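Local coordinates for GGDEF and EAL domain-containing protein (Vibrio cholerae O1 str. 2010EL-1786, PDB 6PWJ), which combines a GGDEF and an EAL domain, and probably acts in cyclic di-GMP signalling by making, degrading or sensing that nucleotide, at residues K8-L13 with T374-T379. Sequence-based numbering, arbitrary orientation.
Sequences KEAQQL and TSISRT
Ala10 turns its methyl group onto helix 367-381, where it rests against Ser375, Ile376 and Thr379. Ala10 CB is 3.6 Å from Ile376 CD1, an apolar contact, and 3.8 Å from Thr379 OG1. Small residues meet here: the CA atoms of Ala10 and Ser375 are 4.8 Å apart, and the local helix axes approach to 8.2 Å.

Ser375 OG stands anti to the backbone N (chi1 -177°), which points it at helix 3-18. Ser375 OG donates a hydrogen bond to Glu9 OE1 at 2.9 Å, although the position of that oxygen is not certain. Leu13 CD1 packs on Ser375 CB at 3.5 Å.

Glu9 reaches across with an extended chain. At the guanidinium edge, Glu9 OE1 lies 3.6 Å from Arg378 NH2, in a salt bridge with the same reservation. The carboxylate and guanidinium planes are inclined by 21°. Thr374 CG2 lies over one guanidinium face, offset toward its rim.

Thr379 OG1 is turned back to its own helix and donates to Ser375 O. That carbonyl also accepts from Thr379 N, on the opposite face of its plane.

Outside the two segments, Gln11 OE1 is hydrogen-bonded to Leu343 N. The local axes make 152° between their N-to-C directions, a close antiparallel packing. Helix 367-381 links the parallel strands 353-356 and 386-389, as an outer helix of the EAL beta/alpha barrel, and helix 3-18 packs on its outside.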
loop_
_atom_site.group_PDB
_atom_site.type_symbol
_atom_site.label_atom_id
_atom_site.label_comp_id
_atom_site.label_asym_id
_atom_site.label_seq_id
_atom_site.Cartn_x
_atom_site.Cartn_y
_atom_site.Cartn_z
ATOM N N LYS A 8 15.189 -9.672 13.072
ATOM C CA LYS A 8 15.084 -8.779 14.221
ATOM C C LYS A 8 15.903 -7.512 14.013
ATOM O O LYS A 8 15.504 -6.431 14.463
ATOM C CB LYS A 8 15.517 -9.503 15.495
ATOM C CG LYS A 8 14.553 -10.595 15.934
ATOM C CD LYS A 8 15.050 -11.321 17.174
ATOM C CE LYS A 8 14.087 -12.424 17.584
ATOM N NZ LYS A 8 14.600 -13.215 18.736
ATOM N N GLU A 9 17.049 -7.621 13.337
ATOM C CA GLU A 9 17.805 -6.426 12.980
ATOM C C GLU A 9 17.016 -5.553 12.012
ATOM O O GLU A 9 17.028 -4.321 12.121
ATOM C CB GLU A 9 19.152 -6.812 12.369
ATOM C CG GLU A 9 20.056 -5.624 12.076
ATOM C CD GLU A 9 21.000 -5.880 10.918
ATOM O OE1 GLU A 9 20.579 -6.534 9.941
ATOM O OE2 GLU A 9 22.163 -5.430 10.987
ATOM N N ALA A 10 16.327 -6.176 11.053
ATOM C CA ALA A 10 15.535 -5.414 10.095
ATOM C C ALA A 10 14.348 -4.741 10.771
ATOM O O ALA A 10 14.003 -3.601 10.442
ATOM C CB ALA A 10 15.063 -6.325 8.962
ATOM N N GLN A 11 13.712 -5.431 11.719
ATOM C CA GLN A 11 12.573 -4.845 12.413
ATOM C C GLN A 11 13.006 -3.725 13.351
ATOM O O GLN A 11 12.258 -2.758 13.544
ATOM C CB GLN A 11 11.813 -5.930 13.175
ATOM C CG GLN A 11 11.271 -7.034 12.276
ATOM C CD GLN A 11 10.684 -8.193 13.054
ATOM O OE1 GLN A 11 10.383 -9.245 12.490
ATOM N NE2 GLN A 11 10.519 -8.008 14.359
ATOM N N GLN A 12 14.202 -3.828 13.934
ATOM C CA GLN A 12 14.721 -2.730 14.743
ATOM C C GLN A 12 15.004 -1.506 13.879
ATOM O O GLN A 12 14.581 -0.392 14.205
ATOM C CB GLN A 12 15.987 -3.167 15.481
ATOM C CG GLN A 12 15.772 -4.231 16.542
ATOM C CD GLN A 12 17.037 -4.526 17.324
ATOM O OE1 GLN A 12 17.682 -3.618 17.849
ATOM N NE2 GLN A 12 17.406 -5.800 17.395
ATOM N N LEU A 13 15.721 -1.699 12.769
ATOM C CA LEU A 13 16.054 -0.576 11.899
ATOM C C LEU A 13 14.801 0.064 11.315
ATOM O O LEU A 13 14.702 1.295 11.240
ATOM C CB LEU A 13 16.995 -1.038 10.787
ATOM C CG LEU A 13 18.396 -1.463 11.230
ATOM C CD1 LEU A 13 19.181 -2.030 10.058
ATOM C CD2 LEU A 13 19.133 -0.289 11.852
ATOM N N THR A 374 18.834 -2.232 3.312
ATOM C CA THR A 374 19.783 -3.338 3.255
ATOM C C THR A 374 19.359 -4.471 4.183
ATOM O O THR A 374 19.345 -5.642 3.788
ATOM C CB THR A 374 21.184 -2.847 3.616
ATOM O OG1 THR A 374 21.591 -1.835 2.686
ATOM C CG2 THR A 374 22.175 -3.999 3.572
ATOM N N SER A 375 18.999 -4.136 5.423
ATOM C CA SER A 375 18.628 -5.165 6.389
ATOM C C SER A 375 17.347 -5.876 5.969
ATOM O O SER A 375 17.275 -7.110 5.992
ATOM C CB SER A 375 18.473 -4.545 7.779
ATOM O OG SER A 375 18.186 -5.534 8.751
ATOM N N ILE A 376 16.325 -5.111 5.578
ATOM C CA ILE A 376 15.057 -5.713 5.178
ATOM C C ILE A 376 15.236 -6.560 3.926
ATOM O O ILE A 376 14.533 -7.560 3.735
ATOM C CB ILE A 376 13.988 -4.620 4.972
ATOM C CG1 ILE A 376 12.609 -5.124 5.400
ATOM C CG2 ILE A 376 13.954 -4.174 3.519
ATOM C CD1 ILE A 376 12.373 -5.074 6.892
ATOM N N SER A 377 16.178 -6.183 3.058
ATOM C CA SER A 377 16.406 -6.934 1.829
ATOM C C SER A 377 17.288 -8.154 2.071
ATOM O O SER A 377 17.074 -9.207 1.459
ATOM C CB SER A 377 17.031 -6.025 0.769
ATOM O OG SER A 377 16.220 -4.886 0.537
ATOM N N ARG A 378 18.284 -8.032 2.953
ATOM C CA ARG A 378 19.108 -9.188 3.292
ATOM C C ARG A 378 18.264 -10.311 3.881
ATOM O O ARG A 378 18.525 -11.492 3.624
ATOM C CB ARG A 378 20.211 -8.791 4.273
ATOM C CG ARG A 378 21.514 -8.330 3.637
ATOM C CD ARG A 378 22.633 -8.353 4.671
ATOM N NE ARG A 378 22.339 -7.476 5.802
ATOM C CZ ARG A 378 23.096 -6.447 6.169
ATOM N NH1 ARG A 378 24.212 -6.171 5.507
ATOM N NH2 ARG A 378 22.742 -5.701 7.208
ATOM N N THR A 379 17.250 -9.961 4.679
ATOM C CA THR A 379 16.420 -10.978 5.317
ATOM C C THR A 379 15.839 -11.944 4.293
ATOM O O THR A 379 15.821 -13.161 4.514
ATOM C CB THR A 379 15.305 -10.316 6.125
ATOM O OG1 THR A 379 15.874 -9.612 7.237
ATOM C CG2 THR A 379 14.328 -11.362 6.637
#